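Local coordinates for interferon-activable protein 202 (PDB 4L5R) that binds double-stranded DNA without sequence specificity through this first HIN-200 domain and restrains the AIM2 inflammasome in innate immunity, at residues E26-K31 with E35-A40; A40-A43 with Y48-V51; K115-D120 with N148-K153; V131-V136 with T142-D147. All blocks are in the same frame, centred on the assembly; numbering follows the deposited sequence.

Contact 1 of 4, residues E26-K31 with E35-A40; sequences EPFNYK and ENMFHA. With NA (sodium ion), chain D; nucleotides of chain B.
F28, Y30 and M37 pack together on one face of an antiparallel beta hairpin, and this is the tight part of the contact. M37 sends CG between the two rings. M37 CG lies over one face of the F28 ring, 3.4 Å from F28 CZ, and also touches CD1 of Y30. M37 SD sits over the face of the Y30 ring, 4.1 Å from its centroid and 19° off the normal, a Met-aromatic contact. The bend at chi3 (-75°) turns CE over the H39 ring. F28 turns CG in between its own N and C (chi1 58°), which puts the F28 edge at CZ against H39, with H39 NE2 3.6 Å away. The F28 and H39 planes are nearly parallel but slid apart. H39, which mediates the interaction with TP53BP1, gives its NE2 to the backbone O of H192.

The backbone is paired by two hydrogen bonds at F28 and M37 and two at Y30 and E35. F28 N to M37 O measures 2.9 Å.

The other face and the hairpin end are looser. N29 OD1 only brushes N36 CB at 3.6 Å. K31 NZ and E35 OE1 are 5.0 Å apart and are joined through one water. E35 OE1 also has a salt bridge to K4. K31 CG passes 3.7 Å from OP1 of DT5 in DNA chain B.

N36 O binds the sodium ion at 2.8 Å, together with F54 O. Backbone carbonyls thus hold the cation, dispersion and Met-aromatic packing fix the apolar face, and the water-linked K31 end is probably more mobile.

Contact 2 of 4, residues A40-A43 with Y48-V51; sequences ATVA and YYRV
R50 sets CG beside its backbone N and bends again at chi2 (-68°), which folds its guanidinium back along T41. T41 places OG1 beside its own N (chi1 -64°), on the same face of the sheet. The two side chains run side by side. R50 NH1 donates to T41 OG1 at 3.3 Å, a long bond. The hydroxyl lies at the edge of the guanidinium, only 5° out of its plane. The same NH1 also reaches the carbonyl of A107 in helix 101-108. CE2 of Y48 stands over the centre of the R50 guanidinium, 3.8 Å above the plane, so the group is covered on that face and held at its edge.

The two segments are neighbouring strands of a beta hairpin in the first OB-type subdomain of this HIN-200 domain. A40 pairs with V51 and V42 with Y49, two hydrogen bonds each. The V51 N to A40 O bond is 2.7 Å. T41 with R50, between them, and A43 with Y48, beyond V42 and Y49, are non-hydrogen-bonded pairs. Residues 40-43 belong to the region required for homomultimerization.

The face carrying A40, V42, Y49 and V51 is apolar at its centre. V42 CG2 touches V51 CG2 at 3.7 Å, and the two side chains cross at about a right angle. V42 CG2 also rests against Y49 CB at 4.0 Å. F62 packs on A40 and V42 from a loop, while I82 of strand 79-82 meets V51.

Contact 3 of 4, residues K115-D120 with N148-K153; sequences KIKELD and NEDNIK
K117 and I152 bring the two backbones nearest, with CA atoms 8.6 Å apart, so side chains must span the gap. Residues 115-120 leave the short helix 113-116 through a type I beta turn from I116 to L119. L119 N closes this turn on I116 O. Residues 148-153 form a loop that runs into strand 151-156. The contact ties the chain after that helix to a strand of the second sheet, part of the second OB-type subdomain of the HIN-200 domain.

K117 carries the contact. Its chain is extended beyond CG and comes at D150 from the opposite direction. NZ ends between two oxygens. K117 NZ forms a salt bridge with D150 OD2 at 3.0 Å, arriving from above the carboxylate, 36° out of its plane. K117 NZ also donates to N151 O at 2.9 Å, almost straight on to the carbonyl. Replacing K117 with a methionine would probably leave the D150 carboxylate without this charged mate and N151 O without this donor.

The apolar part of the lysine is used too. K117 CE lies 4.0 Å from I152 CB, while I152 itself is buried against I113, I145 and L187. Next along strand 151-156, K153 NZ makes a salt bridge with a DNA phosphate. The D150 carboxylate is braced from its own segment: D150 OD1 takes a weak bond from N151 N at 2.7 Å.

Contact 4 of 4, residues V131-V136 with T142-D147; sequences VEKKKV and TFKIKD. With nucleotides of chain C.
K144 and E132 lie side by side and point the same way across a beta hairpin. K144 can be followed outward. K144 CB meets K133 CB at 3.9 Å. CG then passes E132 CB and CG. K144 CD comes 3.6 Å from E132 CG, with K133 CD on another flank. CE approaches E132 OE2. K144 NZ ends in a salt bridge to E132 OE2 at 2.9 Å, though its hydrogen bond is weak. The reach comes from a fully extended chain, with CG opposite the backbone N (chi1 178°). A serine at K144 would probably leave the E132 carboxylate without its salt-bridge partner and uncover the aliphatic parts of E132 and K133.

The backbone explains why E132 and K133 both flank one lysine. K144 O accepts from E132 N at 2.8 Å and from K133 N at 3.3 Å. The first donor comes in nearly head-on, the second in the carbonyl plane on a lone pair.

On the other face, F143 runs alongside K134, with F143 CE2 3.5 Å from K134 CD, and V131 CG1 lies at the edge of its ring. L171 and V154 pack on F143 from neighbouring strands.

Near its turn the hairpin holds DNA. K135 NZ and T142 OG1 both donate to OP1 of DG7 in chain C, at 2.9 Å and 2.5 Å. Two donors on one phosphate oxygen fit backbone recognition without sequence specificity. E132 and K133 both facing K144 make a classic beta bulge, here in a DNA-binding hairpin of the HIN-200 domain.

How the contacts relate
The four contacts fall into two pairs, one around each beta sheet of the HIN-200 domain. Contacts 1 and 2 come first along the chain. They share A40 and strand 35-43, and their centres are about 15 Å apart. Contact 4 lies in the second sheet and contact 3 ties a turn to it; their centres are about 14 Å apart. Contact 4 lies within the sequence span bridged by contact 3. Strands 141-146 and 151-156 join them, with a probable hydrogen bond from I152 N to I145 O. The pairs do not touch each other: the centres of contacts 1 and 4 are about 24 Å apart. Yet both approach DNA, through K31, K135, T142 and K153, so phosphate contacts come from both halves of the domain.

Contact 1 of 4, residues E26-K31 with E35-A40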
# COMPACT_ATOMS: atom_id res chain seq x y z
N GLU A 26 9.13 -2.07 5.82
CA GLU A 26 10.12 -1.22 6.44
C GLU A 26 9.81 0.21 6.01
O GLU A 26 9.15 0.43 4.98
CB GLU A 26 11.53 -1.61 5.97
CG GLU A 26 11.69 -1.58 4.47
CD GLU A 26 12.89 -2.37 3.97
OE1 GLU A 26 12.68 -3.31 3.17
OE2 GLU A 26 14.03 -2.05 4.37
N PRO A 27 10.30 1.19 6.77
CA PRO A 27 10.21 2.60 6.38
C PRO A 27 11.09 2.87 5.18
O PRO A 27 12.05 2.13 4.94
CB PRO A 27 10.76 3.33 7.61
CG PRO A 27 10.59 2.36 8.73
CD PRO A 27 10.82 1.02 8.14
N PHE A 28 10.77 3.90 4.42
CA PHE A 28 11.58 4.26 3.27
C PHE A 28 11.36 5.74 3.01
O PHE A 28 10.33 6.30 3.39
CB PHE A 28 11.22 3.41 2.03
CG PHE A 28 9.78 3.52 1.61
CD1 PHE A 28 8.80 2.71 2.20
CD2 PHE A 28 9.39 4.43 0.64
CE1 PHE A 28 7.47 2.82 1.82
CE2 PHE A 28 8.05 4.53 0.25
CZ PHE A 28 7.10 3.74 0.84
N ASN A 29 12.37 6.38 2.42
CA ASN A 29 12.25 7.78 2.03
C ASN A 29 11.47 7.95 0.72
O ASN A 29 11.57 7.12 -0.19
CB ASN A 29 13.63 8.42 1.92
CG ASN A 29 14.34 8.53 3.26
OD1 ASN A 29 13.73 8.28 4.31
ND2 ASN A 29 15.61 8.91 3.23
N TYR A 30 10.71 9.03 0.62
CA TYR A 30 10.05 9.37 -0.63
C TYR A 30 10.09 10.90 -0.78
O TYR A 30 10.72 11.59 0.03
CB TYR A 30 8.62 8.81 -0.68
CG TYR A 30 7.68 9.52 0.27
CD1 TYR A 30 7.73 9.29 1.63
CD2 TYR A 30 6.77 10.45 -0.21
CE1 TYR A 30 6.89 9.96 2.51
CE2 TYR A 30 5.93 11.12 0.64
CZ TYR A 30 5.99 10.88 2.00
OH TYR A 30 5.15 11.58 2.83
N LYS A 31 9.46 11.44 -1.83
CA LYS A 31 9.51 12.88 -2.07
C LYS A 31 10.95 13.40 -2.21
O LYS A 31 11.33 14.40 -1.59
CB LYS A 31 8.76 13.64 -0.97
CG LYS A 31 8.09 14.92 -1.45
CD LYS A 31 7.27 15.59 -0.35
CE LYS A 31 6.72 16.93 -0.81
NZ LYS A 31 6.18 17.75 0.32
N GLU A 35 10.97 13.04 2.92
CA GLU A 35 10.05 12.48 3.92
C GLU A 35 10.21 10.97 4.02
O GLU A 35 10.81 10.35 3.14
CB GLU A 35 8.60 12.81 3.54
CG GLU A 35 8.33 14.28 3.29
CD GLU A 35 8.23 15.09 4.58
OE1 GLU A 35 8.43 16.32 4.51
OE2 GLU A 35 7.93 14.49 5.64
N ASN A 36 9.66 10.36 5.08
CA ASN A 36 9.62 8.90 5.16
C ASN A 36 8.22 8.36 5.43
O ASN A 36 7.32 9.10 5.81
CB ASN A 36 10.63 8.36 6.18
CG ASN A 36 10.54 9.06 7.51
OD1 ASN A 36 9.46 9.40 7.98
ND2 ASN A 36 11.71 9.29 8.13
N MET A 37 8.03 7.07 5.20
CA MET A 37 6.72 6.44 5.42
C MET A 37 6.89 4.93 5.42
O MET A 37 7.97 4.42 5.09
CB MET A 37 5.75 6.84 4.31
CG MET A 37 6.13 6.29 2.92
SD MET A 37 4.88 6.64 1.65
CE MET A 37 3.61 5.47 2.10
N PHE A 38 5.83 4.20 5.78
CA PHE A 38 5.82 2.78 5.55
C PHE A 38 4.39 2.38 5.21
O PHE A 38 3.44 3.10 5.54
CB PHE A 38 6.42 1.97 6.72
CG PHE A 38 5.67 2.07 8.04
CD1 PHE A 38 4.61 1.22 8.32
CD2 PHE A 38 6.06 2.98 9.01
CE1 PHE A 38 3.92 1.29 9.54
CE2 PHE A 38 5.38 3.06 10.23
CZ PHE A 38 4.31 2.21 10.49
N HIS A 39 4.26 1.28 4.48
CA HIS A 39 2.94 0.73 4.15
C HIS A 39 2.52 -0.30 5.18
O HIS A 39 3.36 -0.97 5.77
CB HIS A 39 2.97 0.05 2.78
CG HIS A 39 3.18 1.01 1.66
ND1 HIS A 39 2.18 1.84 1.20
CD2 HIS A 39 4.28 1.29 0.91
CE1 HIS A 39 2.65 2.59 0.21
NE2 HIS A 39 3.92 2.27 0.02
N ALA A 40 1.22 -0.48 5.35
CA ALA A 40 0.76 -1.53 6.22
C ALA A 40 -0.63 -1.97 5.76
O ALA A 40 -1.27 -1.29 4.94
CB ALA A 40 0.73 -1.05 7.69
NA NA D . 7.13 11.48 7.25
P DT B 5 4.60 15.12 -3.85
OP1 DT B 5 4.60 14.25 -2.64
OP2 DT B 5 5.78 15.11 -4.76
O5' DT B 5 3.33 14.78 -4.77
C5' DT B 5 2.02 14.92 -4.25
C4' DT B 5 1.01 14.76 -5.37
O4' DT B 5 0.95 15.96 -6.17
C3' DT B 5 1.29 13.60 -6.33
O3' DT B 5 0.31 12.59 -6.05
C2' DT B 5 1.15 14.21 -7.72
C1' DT B 5 0.46 15.54 -7.43
N1 DT B 5 0.69 16.62 -8.44
C2 DT B 5 -0.41 17.21 -9.01
O2 DT B 5 -1.56 16.89 -8.74
N3 DT B 5 -0.11 18.19 -9.92
C4 DT B 5 1.13 18.64 -10.32
O4 DT B 5 1.24 19.53 -11.17
C5 DT B 5 2.24 17.98 -9.68
C7 DT B 5 3.65 18.38 -10.02
C6 DT B 5 1.97 17.02 -8.78
O HOH W 1 8.61 17.88 2.19

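Contact 2 of 4, residues A40-A43 with Y48-V51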
# COMPACT_ATOMS: atom_id res chain seq x y z
N ALA A 40 1.22 -0.48 5.35
CA ALA A 40 0.76 -1.53 6.22
C ALA A 40 -0.63 -1.97 5.76
O ALA A 40 -1.27 -1.29 4.94
CB ALA A 40 0.73 -1.05 7.69
N THR A 41 -1.04 -3.14 6.24
CA THR A 41 -2.41 -3.65 6.05
C THR A 41 -2.94 -4.00 7.44
O THR A 41 -2.23 -4.59 8.26
CB THR A 41 -2.40 -4.90 5.17
OG1 THR A 41 -1.94 -4.55 3.85
CG2 THR A 41 -3.81 -5.48 5.03
N VAL A 42 -4.18 -3.61 7.71
CA VAL A 42 -4.83 -3.89 8.98
C VAL A 42 -6.24 -4.38 8.69
O VAL A 42 -6.72 -4.24 7.56
CB VAL A 42 -4.93 -2.63 9.84
CG1 VAL A 42 -3.52 -2.03 10.09
CG2 VAL A 42 -5.86 -1.59 9.18
N ALA A 43 -6.89 -4.94 9.70
CA ALA A 43 -8.22 -5.48 9.51
C ALA A 43 -9.13 -5.19 10.70
O ALA A 43 -8.68 -5.18 11.85
CB ALA A 43 -8.17 -6.99 9.24
N TYR A 48 -10.75 -5.17 5.48
CA TYR A 48 -9.31 -4.87 5.64
C TYR A 48 -9.03 -3.53 5.00
O TYR A 48 -9.82 -3.06 4.20
CB TYR A 48 -8.42 -5.96 5.07
CG TYR A 48 -8.37 -5.98 3.56
CD1 TYR A 48 -9.30 -6.72 2.83
CD2 TYR A 48 -7.41 -5.26 2.86
CE1 TYR A 48 -9.27 -6.74 1.44
CE2 TYR A 48 -7.38 -5.28 1.47
CZ TYR A 48 -8.32 -6.02 0.77
OH TYR A 48 -8.30 -6.04 -0.60
N TYR A 49 -7.90 -2.91 5.35
CA TYR A 49 -7.55 -1.61 4.80
C TYR A 49 -6.07 -1.60 4.50
O TYR A 49 -5.31 -2.18 5.25
CB TYR A 49 -7.74 -0.52 5.84
CG TYR A 49 -9.14 -0.27 6.31
CD1 TYR A 49 -9.64 -0.95 7.42
CD2 TYR A 49 -9.94 0.68 5.70
CE1 TYR A 49 -10.92 -0.71 7.89
CE2 TYR A 49 -11.25 0.92 6.16
CZ TYR A 49 -11.72 0.22 7.25
OH TYR A 49 -13.00 0.45 7.73
N ARG A 50 -5.68 -0.94 3.42
CA ARG A 50 -4.29 -0.55 3.21
C ARG A 50 -4.08 0.73 3.99
O ARG A 50 -4.99 1.56 4.11
CB ARG A 50 -4.00 -0.30 1.72
CG ARG A 50 -4.46 -1.39 0.78
CD ARG A 50 -3.69 -2.69 0.93
NE ARG A 50 -4.13 -3.66 -0.07
CZ ARG A 50 -3.90 -4.97 -0.02
NH1 ARG A 50 -3.22 -5.48 1.00
NH2 ARG A 50 -4.37 -5.78 -0.98
N VAL A 51 -2.87 0.90 4.50
CA VAL A 51 -2.56 2.00 5.38
C VAL A 51 -1.23 2.60 4.93
O VAL A 51 -0.30 1.86 4.55
CB VAL A 51 -2.41 1.51 6.84
CG1 VAL A 51 -2.24 2.71 7.81
CG2 VAL A 51 -3.59 0.62 7.25

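Contact 3 of 4, residues K115-D120 with N148-K153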
# COMPACT_ATOMS: atom_id res chain seq x y z
N LYS A 115 -8.86 -8.19 -14.28
CA LYS A 115 -9.79 -7.43 -13.45
C LYS A 115 -9.22 -6.06 -13.07
O LYS A 115 -9.94 -5.07 -12.99
CB LYS A 115 -10.18 -8.22 -12.18
CG LYS A 115 -11.18 -9.35 -12.41
CD LYS A 115 -12.56 -8.82 -12.80
N ILE A 116 -7.91 -6.01 -12.83
CA ILE A 116 -7.27 -4.74 -12.54
C ILE A 116 -7.54 -3.74 -13.66
O ILE A 116 -7.88 -2.57 -13.39
CB ILE A 116 -5.75 -4.91 -12.29
CG1 ILE A 116 -5.52 -5.53 -10.91
CG2 ILE A 116 -5.04 -3.57 -12.41
CD1 ILE A 116 -4.09 -6.01 -10.68
N LYS A 117 -7.45 -4.21 -14.91
CA LYS A 117 -7.58 -3.35 -16.08
C LYS A 117 -8.96 -2.70 -16.22
O LYS A 117 -9.12 -1.70 -16.92
CB LYS A 117 -7.23 -4.13 -17.36
CG LYS A 117 -5.73 -4.48 -17.47
CD LYS A 117 -5.44 -5.25 -18.77
CE LYS A 117 -3.95 -5.56 -18.92
NZ LYS A 117 -3.66 -6.26 -20.21
N GLU A 118 -9.95 -3.26 -15.54
CA GLU A 118 -11.32 -2.73 -15.63
C GLU A 118 -11.60 -1.62 -14.62
O GLU A 118 -12.64 -0.96 -14.69
CB GLU A 118 -12.32 -3.87 -15.46
CG GLU A 118 -12.22 -4.94 -16.54
N LEU A 119 -10.68 -1.41 -13.68
CA LEU A 119 -10.87 -0.38 -12.66
C LEU A 119 -10.69 1.01 -13.25
O LEU A 119 -10.18 1.15 -14.36
CB LEU A 119 -9.92 -0.59 -11.48
CG LEU A 119 -10.05 -1.95 -10.78
CD1 LEU A 119 -9.06 -2.07 -9.64
CD2 LEU A 119 -11.48 -2.16 -10.29
N ASP A 120 -11.12 2.03 -12.51
CA ASP A 120 -11.00 3.43 -12.95
C ASP A 120 -9.55 3.87 -12.96
O ASP A 120 -8.77 3.45 -12.11
CB ASP A 120 -11.76 4.36 -12.01
CG ASP A 120 -13.27 4.17 -12.06
OD1 ASP A 120 -13.79 3.63 -13.07
OD2 ASP A 120 -13.95 4.58 -11.09
N ASN A 148 -1.78 -16.05 -14.70
CA ASN A 148 -2.14 -17.13 -15.62
C ASN A 148 -2.92 -16.69 -16.86
O ASN A 148 -2.89 -17.37 -17.88
CB ASN A 148 -2.90 -18.24 -14.87
CG ASN A 148 -3.97 -17.68 -13.94
OD1 ASN A 148 -4.65 -16.71 -14.27
ND2 ASN A 148 -4.12 -18.30 -12.77
N GLU A 149 -3.60 -15.55 -16.77
CA GLU A 149 -4.52 -15.15 -17.83
C GLU A 149 -4.17 -13.84 -18.57
O GLU A 149 -4.65 -13.62 -19.67
CB GLU A 149 -5.97 -15.14 -17.30
CG GLU A 149 -6.46 -16.54 -16.90
CD GLU A 149 -7.88 -16.56 -16.32
OE1 GLU A 149 -8.22 -15.62 -15.56
OE2 GLU A 149 -8.64 -17.51 -16.61
N ASP A 150 -3.32 -13.00 -17.98
CA ASP A 150 -3.01 -11.70 -18.58
C ASP A 150 -1.66 -11.11 -18.13
O ASP A 150 -1.01 -11.63 -17.24
CB ASP A 150 -4.15 -10.71 -18.32
CG ASP A 150 -4.22 -9.60 -19.36
OD1 ASP A 150 -3.46 -9.67 -20.36
OD2 ASP A 150 -5.04 -8.67 -19.19
N ASN A 151 -1.26 -10.02 -18.79
CA ASN A 151 -0.02 -9.32 -18.43
C ASN A 151 -0.24 -7.82 -18.50
O ASN A 151 -1.20 -7.36 -19.11
CB ASN A 151 1.13 -9.75 -19.34
CG ASN A 151 0.86 -9.43 -20.79
OD1 ASN A 151 0.92 -8.28 -21.20
ND2 ASN A 151 0.56 -10.46 -21.58
N ILE A 152 0.64 -7.06 -17.85
CA ILE A 152 0.51 -5.62 -17.86
C ILE A 152 1.89 -5.00 -17.61
O ILE A 152 2.74 -5.60 -16.96
CB ILE A 152 -0.54 -5.14 -16.82
CG1 ILE A 152 -0.85 -3.65 -17.00
CG2 ILE A 152 -0.09 -5.46 -15.41
CD1 ILE A 152 -1.98 -3.10 -16.10
N LYS A 153 2.11 -3.81 -18.15
CA LYS A 153 3.38 -3.12 -17.95
C LYS A 153 3.40 -2.35 -16.63
O LYS A 153 2.42 -1.69 -16.28
CB LYS A 153 3.63 -2.16 -19.10
CG LYS A 153 4.98 -1.49 -19.09
CD LYS A 153 4.93 -0.28 -20.01
CE LYS A 153 6.19 -0.15 -20.81
NZ LYS A 153 6.04 0.99 -21.75

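Contact 4 of 4, residues V131-V136 with T142-D147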
# COMPACT_ATOMS: atom_id res chain seq x y z
N VAL A 131 6.99 -12.11 -12.61
CA VAL A 131 7.70 -11.18 -13.48
C VAL A 131 8.11 -11.89 -14.77
O VAL A 131 8.77 -12.93 -14.73
CB VAL A 131 8.97 -10.62 -12.81
CG1 VAL A 131 9.78 -9.81 -13.83
CG2 VAL A 131 8.61 -9.75 -11.62
N GLU A 132 7.71 -11.34 -15.91
CA GLU A 132 8.09 -11.90 -17.20
C GLU A 132 9.36 -11.22 -17.70
O GLU A 132 10.28 -11.88 -18.19
CB GLU A 132 6.96 -11.73 -18.21
CG GLU A 132 7.41 -11.81 -19.65
CD GLU A 132 6.66 -12.86 -20.43
OE1 GLU A 132 7.11 -14.03 -20.42
OE2 GLU A 132 5.62 -12.52 -21.04
N LYS A 133 9.39 -9.89 -17.57
CA LYS A 133 10.52 -9.10 -18.05
C LYS A 133 10.84 -7.96 -17.09
O LYS A 133 9.94 -7.42 -16.44
CB LYS A 133 10.21 -8.50 -19.42
CG LYS A 133 9.83 -9.50 -20.49
CD LYS A 133 9.52 -8.79 -21.80
CE LYS A 133 9.23 -9.79 -22.90
NZ LYS A 133 10.35 -10.76 -23.05
N LYS A 134 12.11 -7.59 -17.03
CA LYS A 134 12.49 -6.43 -16.24
C LYS A 134 13.51 -5.66 -17.06
O LYS A 134 14.38 -6.26 -17.69
CB LYS A 134 13.07 -6.84 -14.89
CG LYS A 134 13.76 -5.70 -14.14
CD LYS A 134 14.17 -6.12 -12.74
CE LYS A 134 15.34 -5.29 -12.22
NZ LYS A 134 16.64 -5.82 -12.69
N LYS A 135 13.39 -4.34 -17.09
CA LYS A 135 14.37 -3.53 -17.80
C LYS A 135 14.75 -2.32 -16.97
O LYS A 135 13.90 -1.53 -16.59
CB LYS A 135 13.84 -3.07 -19.16
CG LYS A 135 14.67 -1.95 -19.78
CD LYS A 135 14.91 -2.15 -21.27
CE LYS A 135 13.76 -1.60 -22.11
NZ LYS A 135 12.52 -2.42 -21.99
N VAL A 136 16.05 -2.18 -16.70
CA VAL A 136 16.53 -1.01 -15.98
C VAL A 136 16.94 0.04 -17.00
O VAL A 136 17.78 -0.22 -17.87
CB VAL A 136 17.71 -1.36 -15.08
CG1 VAL A 136 18.15 -0.14 -14.28
CG2 VAL A 136 17.33 -2.51 -14.16
N THR A 142 11.23 -0.64 -15.81
CA THR A 142 9.93 -1.14 -16.25
C THR A 142 9.88 -2.65 -16.14
O THR A 142 10.91 -3.32 -16.15
CB THR A 142 9.61 -0.72 -17.68
OG1 THR A 142 10.63 -1.21 -18.55
CG2 THR A 142 9.53 0.80 -17.77
N PHE A 143 8.67 -3.19 -16.01
CA PHE A 143 8.49 -4.62 -15.82
C PHE A 143 7.33 -5.03 -16.71
O PHE A 143 6.43 -4.23 -16.96
CB PHE A 143 8.07 -4.95 -14.39
CG PHE A 143 9.08 -4.60 -13.34
CD1 PHE A 143 9.12 -3.32 -12.80
CD2 PHE A 143 9.97 -5.55 -12.87
CE1 PHE A 143 10.02 -2.99 -11.81
CE2 PHE A 143 10.90 -5.22 -11.87
CZ PHE A 143 10.92 -3.94 -11.35
N LYS A 144 7.36 -6.26 -17.18
CA LYS A 144 6.14 -6.89 -17.69
C LYS A 144 5.77 -7.92 -16.64
O LYS A 144 6.51 -8.89 -16.42
CB LYS A 144 6.42 -7.56 -19.03
CG LYS A 144 5.22 -8.28 -19.62
CD LYS A 144 5.61 -8.93 -20.96
CE LYS A 144 4.46 -9.71 -21.55
NZ LYS A 144 4.87 -10.37 -22.85
N ILE A 145 4.66 -7.69 -15.95
CA ILE A 145 4.18 -8.67 -14.98
C ILE A 145 3.01 -9.45 -15.57
O ILE A 145 2.38 -9.01 -16.53
CB ILE A 145 3.78 -8.02 -13.65
CG1 ILE A 145 2.68 -6.96 -13.86
CG2 ILE A 145 5.00 -7.40 -12.97
CD1 ILE A 145 2.01 -6.48 -12.53
N LYS A 146 2.72 -10.61 -15.00
CA LYS A 146 1.69 -11.47 -15.56
C LYS A 146 1.09 -12.37 -14.49
O LYS A 146 1.70 -12.59 -13.43
CB LYS A 146 2.29 -12.36 -16.66
CG LYS A 146 3.33 -13.33 -16.14
CD LYS A 146 3.71 -14.34 -17.21
CE LYS A 146 4.78 -15.30 -16.71
NZ LYS A 146 5.09 -16.36 -17.72
N ASP A 147 -0.10 -12.87 -14.77
CA ASP A 147 -0.65 -13.99 -14.04
C ASP A 147 -1.07 -15.01 -15.11
O ASP A 147 -0.73 -14.85 -16.28
CB ASP A 147 -1.79 -13.57 -13.10
CG ASP A 147 -2.92 -12.81 -13.80
OD1 ASP A 147 -3.20 -13.09 -14.99
OD2 ASP A 147 -3.55 -11.94 -13.15
P DG C 7 10.29 0.71 -21.70
OP1 DG C 7 11.06 -0.17 -20.80
OP2 DG C 7 8.87 1.02 -21.40
O5' DG C 7 11.11 2.07 -21.84
C5' DG C 7 12.47 2.03 -22.34
C4' DG C 7 13.04 3.43 -22.38
O4' DG C 7 12.48 4.13 -23.52
C3' DG C 7 12.76 4.32 -21.16
O3' DG C 7 13.95 5.05 -20.89
C2' DG C 7 11.60 5.21 -21.61
C1' DG C 7 11.87 5.34 -23.10
N9 DG C 7 10.70 5.45 -23.96
C8 DG C 7 9.59 4.64 -23.97
N7 DG C 7 8.72 4.97 -24.88
C5 DG C 7 9.29 6.05 -25.53
C6 DG C 7 8.82 6.83 -26.61
O6 DG C 7 7.75 6.70 -27.24
N1 DG C 7 9.73 7.84 -26.95
C2 DG C 7 10.93 8.05 -26.31
N2 DG C 7 11.70 9.05 -26.75
N3 DG C 7 11.39 7.32 -25.30
C4 DG C 7 10.52 6.35 -24.97